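Local coordinates for protein NAD(P)H-flavin oxidoreductase (Staphylococcus epidermidis ATCC 12228, PDB 3GBH) that probably uses NAD(P)H to reduce flavin or nitro-type substrates through bound FMN, as a member of the nitroreductase family, at residues B[6-11]-B[15-20]; B[36-41]-B[157-162]. All blocks are in the same frame, centred on the assembly; numbering follows the deposited sequence.

How the contacts relate
Contacts 1 and 2 have centres 11 Å apart, follow one another along the chain, and both touch the same FMN. They meet most closely at two places. Far from the flavin, Arg-7 NH1 of contact 1 packs 3.2 Å from His-157 CE1 of contact 2 and makes a weak, long ion pair with Glu-37. Beside the cofactor, Ser-20 OG of contact 1 lies 3.3 Å from Asn-162 ND2 of contact 2. There they divide the ligand: residues 15-20 hold the phosphate, while Asn-162 sits by the isoalloxazine. Both contacts also touch the second subunit.

Contact 1. Residues B[6-11]-B[15-20]; sequences TRINDF and LNSRKS. With FMN (flavin mononucleotide), chain H.
Phe-11 O accepts the backbone N-H of Leu-15 at 3.0 Å, nearly straight at 175°: this is the first-turn bond of helix 11-17. Residues 6-10 approach as an irregular loop, and Asp-10 ends it as the N-cap, its OD2 taking the N-H of Glu-13. Beyond Ser-17 the chain runs as loop to the FMN phosphate. On the helix, Phe-11 has CG anti to its backbone N (chi1 178°), which brings the ring to Leu-15; CE2 meets Leu-15 CD1 obliquely at 3.7 Å. Ala-156 and Gln-149 of the second subunit pack on this pair. Two residues past Leu-15, Ser-17 OG is bonded to Glu-13 O and Val-14 O within the helix; in this one of its two modelled positions the CD1 tip of Ile-8 lies near it, a tentative contact.

The phosphate is gripped from several directions. Arg-18 bends at chi2 and chi3 and meets FMN O2P in the plane of its guanidinium, at the edge, with NH1 2.9 Å from O2P. The bond from NH2 to FMN O3P, at 3.0 Å, is less straight (145°); NH2 also binds Lys-44 O of the second subunit. Ser-20 gives its backbone N to FMN O1P at 2.8 Å and its OG to O2P at 2.7 Å. O2P therefore takes two of these bonds, and each terminal phosphate oxygen has a donor, an arrangement that should help neutralise the anion and fix its rotation.

Contact 2. Residues B[36-41]-B[157-162]; sequences DEIITK and HGYDTN. With FMN (flavin mononucleotide), chain H.
Ile-38 and His-157 meet because each turns its first side-chain branch back beside its own backbone N: CG1 of Ile-38 at chi1 -67°, CG of His-157 at chi1 -78°. The histidine ring is thereby laid under Ile-38, in the nitroreductase fold, where helix 32-42 packs on the turn joining helix 132-156 to strand 160-164. That turn is a Schellman motif, with Gly-158 at positive phi. Ile-38 CG1 stands over the centre of the His-157 ring, 3.8 Å from its centroid, a CH-pi contact, while its CD1 reaches on to Tyr-159 CD2, also at 3.8 Å.

Glu-37 comes to the ring from another side, at its edge: OE1 lies in the ring plane 3.1 Å from His-157 CE1, with the carboxylate turned 56° from the ring. The imidazole's ND1 bonds Glu-34; the two carboxylates might favour a protonated ring, whereas the nearby guanidinium of Arg-7 would oppose it. Tyr-159 OH is bonded to Tyr-28. Further along, in strand 160-164, Asn-162 has its OD1 bonded to Gln-78 NE2, and its ND2 sits 3.4 Å from FMN N1.

Contact 1. Residues B[6-11]-B[15-20]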
# COMPACT_ATOMS: atom_id res chain seq x y z
N THR B 6 21.32 17.98 14.06
CA THR B 6 20.29 17.79 13.01
C THR B 6 19.31 16.63 13.23
O THR B 6 19.65 15.45 13.19
CB THR B 6 20.92 17.62 11.62
OG1 THR B 6 21.61 18.84 11.28
CG2 THR B 6 19.85 17.36 10.57
N ARG B 7 18.05 17.01 13.40
CA ARG B 7 16.99 16.07 13.71
C ARG B 7 16.57 15.21 12.50
O ARG B 7 16.76 15.60 11.36
CB ARG B 7 15.81 16.88 14.27
CG ARG B 7 16.23 17.80 15.44
CD ARG B 7 15.37 17.56 16.70
NE ARG B 7 15.79 18.45 17.81
CZ ARG B 7 15.14 18.58 18.98
NH1 ARG B 7 14.02 17.90 19.22
NH2 ARG B 7 15.61 19.41 19.91
N ILE B 8 16.04 14.02 12.77
CA ILE B 8 15.52 13.16 11.72
C ILE B 8 14.04 13.03 12.07
O ILE B 8 13.73 12.44 13.10
CB ILE B 8 16.20 11.77 11.69
CG1 ILE B 8 17.71 11.90 11.46
CG2 ILE B 8 15.63 10.94 10.57
CD1 ILE B 8 18.47 10.57 11.61
N ASN B 9 13.15 13.63 11.27
CA ASN B 9 11.71 13.62 11.56
C ASN B 9 10.93 12.47 10.90
O ASN B 9 9.80 12.19 11.30
CB ASN B 9 11.07 14.95 11.15
CG ASN B 9 11.56 16.11 12.01
OD1 ASN B 9 11.83 15.94 13.20
ND2 ASN B 9 11.66 17.27 11.43
N ASP B 10 11.52 11.82 9.90
CA ASP B 10 10.85 10.75 9.19
C ASP B 10 11.00 9.42 9.92
O ASP B 10 12.12 8.93 10.10
CB ASP B 10 11.37 10.60 7.77
CG ASP B 10 10.70 9.46 7.03
OD1 ASP B 10 9.59 9.64 6.51
OD2 ASP B 10 11.25 8.35 7.04
N PHE B 11 9.88 8.82 10.27
CA PHE B 11 9.89 7.58 11.05
C PHE B 11 10.81 6.49 10.44
O PHE B 11 11.65 5.92 11.15
CB PHE B 11 8.47 7.02 11.21
CG PHE B 11 8.43 5.76 11.95
CD1 PHE B 11 8.51 5.77 13.33
CD2 PHE B 11 8.43 4.54 11.28
CE1 PHE B 11 8.54 4.58 14.03
CE2 PHE B 11 8.46 3.34 11.99
CZ PHE B 11 8.49 3.37 13.35
N LEU B 15 14.31 4.78 12.05
CA LEU B 15 14.46 3.34 12.21
C LEU B 15 15.64 2.83 11.37
O LEU B 15 16.48 2.07 11.86
CB LEU B 15 13.15 2.67 11.80
CG LEU B 15 12.85 1.29 12.29
CD1 LEU B 15 11.32 1.03 12.41
CD2 LEU B 15 13.55 0.32 11.32
N ASN B 16 15.75 3.28 10.12
CA ASN B 16 16.87 2.83 9.28
C ASN B 16 18.26 3.27 9.76
O ASN B 16 19.25 2.59 9.44
CB ASN B 16 16.69 3.28 7.83
CG ASN B 16 15.55 2.53 7.13
OD1 ASN B 16 15.08 1.49 7.59
ND2 ASN B 16 15.10 3.08 5.99
N SER B 17 18.35 4.37 10.52
CA SER B 17 19.66 4.85 10.95
C SER B 17 20.02 4.47 12.38
O SER B 17 21.13 4.75 12.83
CB SER B 17 19.76 6.37 10.77
OG SER B 17 18.70 7.01 11.43
N ARG B 18 19.10 3.82 13.09
CA ARG B 18 19.39 3.33 14.45
C ARG B 18 20.35 2.13 14.33
O ARG B 18 19.95 1.03 13.97
CB ARG B 18 18.09 2.90 15.15
CG ARG B 18 18.10 2.86 16.68
CD ARG B 18 19.01 1.78 17.28
NE ARG B 18 18.78 0.46 16.65
CZ ARG B 18 19.72 -0.47 16.53
NH1 ARG B 18 20.94 -0.24 17.02
NH2 ARG B 18 19.48 -1.59 15.88
N LYS B 19 21.62 2.38 14.65
CA LYS B 19 22.68 1.39 14.63
C LYS B 19 23.61 1.61 15.84
O LYS B 19 23.60 2.70 16.44
CB LYS B 19 23.49 1.50 13.32
CG LYS B 19 22.62 1.45 12.03
CD LYS B 19 23.48 1.61 10.78
CE LYS B 19 22.61 1.62 9.53
NZ LYS B 19 23.40 1.98 8.34
N SER B 20 24.38 0.58 16.21
CA SER B 20 25.27 0.67 17.37
C SER B 20 26.54 1.44 17.01
O SER B 20 27.44 0.92 16.35
CB SER B 20 25.66 -0.72 17.89
OG SER B 20 24.56 -1.34 18.55
N1 FMN H . 27.63 -3.98 21.88
C2 FMN H . 28.86 -3.79 22.49
O2 FMN H . 29.80 -3.24 21.90
N3 FMN H . 29.05 -4.25 23.77
C4 FMN H . 28.01 -4.88 24.47
O4 FMN H . 28.22 -5.28 25.63
C4A FMN H . 26.79 -5.08 23.84
N5 FMN H . 25.75 -5.73 24.48
C5A FMN H . 24.47 -5.63 23.99
C6 FMN H . 23.36 -5.97 24.79
C7 FMN H . 22.08 -5.86 24.30
C7M FMN H . 20.90 -6.23 25.16
C8 FMN H . 21.88 -5.43 22.98
C8M FMN H . 20.51 -5.28 22.38
C9 FMN H . 22.97 -5.10 22.19
C9A FMN H . 24.28 -5.18 22.68
N10 FMN H . 25.39 -4.83 21.89
C10 FMN H . 26.61 -4.63 22.53
C1' FMN H . 25.20 -4.27 20.50
C2' FMN H . 24.89 -5.44 19.57
O2' FMN H . 26.06 -6.16 19.25
C3' FMN H . 24.21 -4.91 18.30
O3' FMN H . 22.96 -4.36 18.65
C4' FMN H . 24.02 -5.95 17.20
O4' FMN H . 25.30 -6.39 16.74
C5' FMN H . 23.20 -5.37 16.05
O5' FMN H . 23.88 -4.25 15.49
P FMN H . 23.17 -2.83 15.42
O1P FMN H . 24.08 -1.84 14.74
O2P FMN H . 22.81 -2.43 16.82
O3P FMN H . 21.89 -2.93 14.63

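Contact 2. Residues B[36-41]-B[157-162]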
# COMPACT_ATOMS: atom_id res chain seq x y z
N ASP B 36 16.39 15.40 28.85
CA ASP B 36 15.08 15.31 29.47
C ASP B 36 13.94 15.13 28.44
O ASP B 36 13.01 14.39 28.70
CB ASP B 36 14.82 16.51 30.37
CG ASP B 36 15.51 16.38 31.73
OD1 ASP B 36 16.16 15.33 31.97
OD2 ASP B 36 15.42 17.32 32.52
N GLU B 37 14.03 15.80 27.29
CA GLU B 37 13.07 15.58 26.19
C GLU B 37 13.12 14.15 25.72
O GLU B 37 12.08 13.49 25.57
CB GLU B 37 13.37 16.49 24.99
CG GLU B 37 13.02 17.92 25.18
CD GLU B 37 13.42 18.78 23.95
OE1 GLU B 37 13.61 18.19 22.86
OE2 GLU B 37 13.54 20.03 24.07
N ILE B 38 14.33 13.65 25.49
CA ILE B 38 14.53 12.25 25.13
C ILE B 38 13.92 11.29 26.14
O ILE B 38 13.20 10.37 25.77
CB ILE B 38 16.04 11.96 24.91
CG1 ILE B 38 16.55 12.72 23.67
CG2 ILE B 38 16.28 10.47 24.81
CD1 ILE B 38 18.11 12.75 23.55
N ILE B 39 14.19 11.48 27.42
CA ILE B 39 13.64 10.57 28.44
C ILE B 39 12.12 10.73 28.59
O ILE B 39 11.40 9.75 28.77
CB ILE B 39 14.36 10.77 29.78
CG1 ILE B 39 15.83 10.32 29.64
CG2 ILE B 39 13.67 9.97 30.92
CD1 ILE B 39 16.73 10.81 30.79
N THR B 40 11.63 11.95 28.51
CA THR B 40 10.19 12.17 28.56
C THR B 40 9.47 11.32 27.47
O THR B 40 8.52 10.61 27.78
CB THR B 40 9.87 13.66 28.41
OG1 THR B 40 10.44 14.39 29.51
CG2 THR B 40 8.33 13.92 28.38
N LYS B 41 9.94 11.38 26.22
CA LYS B 41 9.38 10.57 25.12
C LYS B 41 9.53 9.09 25.31
O LYS B 41 8.64 8.33 24.98
CB LYS B 41 10.02 10.94 23.79
CG LYS B 41 9.62 12.25 23.29
CD LYS B 41 8.28 12.16 22.55
CE LYS B 41 7.71 13.56 22.28
NZ LYS B 41 6.24 13.55 22.51
N HIS B 157 16.69 12.87 17.49
CA HIS B 157 17.36 14.11 17.91
C HIS B 157 18.74 14.29 17.31
O HIS B 157 19.38 15.32 17.54
CB HIS B 157 17.50 14.15 19.44
CG HIS B 157 16.24 14.51 20.14
ND1 HIS B 157 16.13 15.66 20.90
CD2 HIS B 157 15.06 13.87 20.24
CE1 HIS B 157 14.91 15.71 21.42
NE2 HIS B 157 14.24 14.64 21.03
N GLY B 158 19.20 13.31 16.56
CA GLY B 158 20.48 13.44 15.84
C GLY B 158 21.63 12.74 16.58
O GLY B 158 22.77 12.77 16.14
N TYR B 159 21.30 12.07 17.68
CA TYR B 159 22.29 11.35 18.49
C TYR B 159 22.37 9.89 18.07
O TYR B 159 21.55 9.43 17.26
CB TYR B 159 21.95 11.46 19.99
CG TYR B 159 21.96 12.88 20.46
CD1 TYR B 159 23.09 13.66 20.28
CD2 TYR B 159 20.85 13.46 21.04
CE1 TYR B 159 23.12 14.97 20.68
CE2 TYR B 159 20.87 14.79 21.45
CZ TYR B 159 22.02 15.54 21.27
OH TYR B 159 22.09 16.89 21.65
N ASP B 160 23.37 9.18 18.57
CA ASP B 160 23.47 7.76 18.38
C ASP B 160 23.67 7.08 19.71
O ASP B 160 24.03 7.72 20.69
CB ASP B 160 24.60 7.43 17.42
CG ASP B 160 24.19 7.69 15.97
OD1 ASP B 160 23.42 6.85 15.43
OD2 ASP B 160 24.61 8.72 15.39
N THR B 161 23.41 5.78 19.72
CA THR B 161 23.50 4.97 20.92
C THR B 161 24.17 3.62 20.65
O THR B 161 24.34 3.22 19.49
CB THR B 161 22.12 4.68 21.52
OG1 THR B 161 21.30 4.02 20.54
CG2 THR B 161 21.46 5.98 22.02
N ASN B 162 24.49 2.95 21.74
CA ASN B 162 25.00 1.56 21.73
C ASN B 162 24.44 0.88 22.95
O ASN B 162 24.81 1.24 24.10
CB ASN B 162 26.53 1.54 21.74
CG ASN B 162 27.15 0.12 21.75
OD1 ASN B 162 28.27 -0.03 22.18
ND2 ASN B 162 26.43 -0.90 21.26
N1 FMN H . 27.63 -3.98 21.88
C2 FMN H . 28.86 -3.79 22.49
O2 FMN H . 29.80 -3.24 21.90
N3 FMN H . 29.05 -4.25 23.77
C4 FMN H . 28.01 -4.88 24.47
O4 FMN H . 28.22 -5.28 25.63
C4A FMN H . 26.79 -5.08 23.84
N5 FMN H . 25.75 -5.73 24.48
C5A FMN H . 24.47 -5.63 23.99
C6 FMN H . 23.36 -5.97 24.79
C7 FMN H . 22.08 -5.86 24.30
C7M FMN H . 20.90 -6.23 25.16
C8 FMN H . 21.88 -5.43 22.98
C8M FMN H . 20.51 -5.28 22.38
C9 FMN H . 22.97 -5.10 22.19
C9A FMN H . 24.28 -5.18 22.68
N10 FMN H . 25.39 -4.83 21.89
C10 FMN H . 26.61 -4.63 22.53
C1' FMN H . 25.20 -4.27 20.50
C2' FMN H . 24.89 -5.44 19.57
O2' FMN H . 26.06 -6.16 19.25
C3' FMN H . 24.21 -4.91 18.30
O3' FMN H . 22.96 -4.36 18.65
C4' FMN H . 24.02 -5.95 17.20
O4' FMN H . 25.30 -6.39 16.74
C5' FMN H . 23.20 -5.37 16.05
O5' FMN H . 23.88 -4.25 15.49
P FMN H . 23.17 -2.83 15.42
O1P FMN H . 24.08 -1.84 14.74
O2P FMN H . 22.81 -2.43 16.82
O3P FMN H . 21.89 -2.93 14.63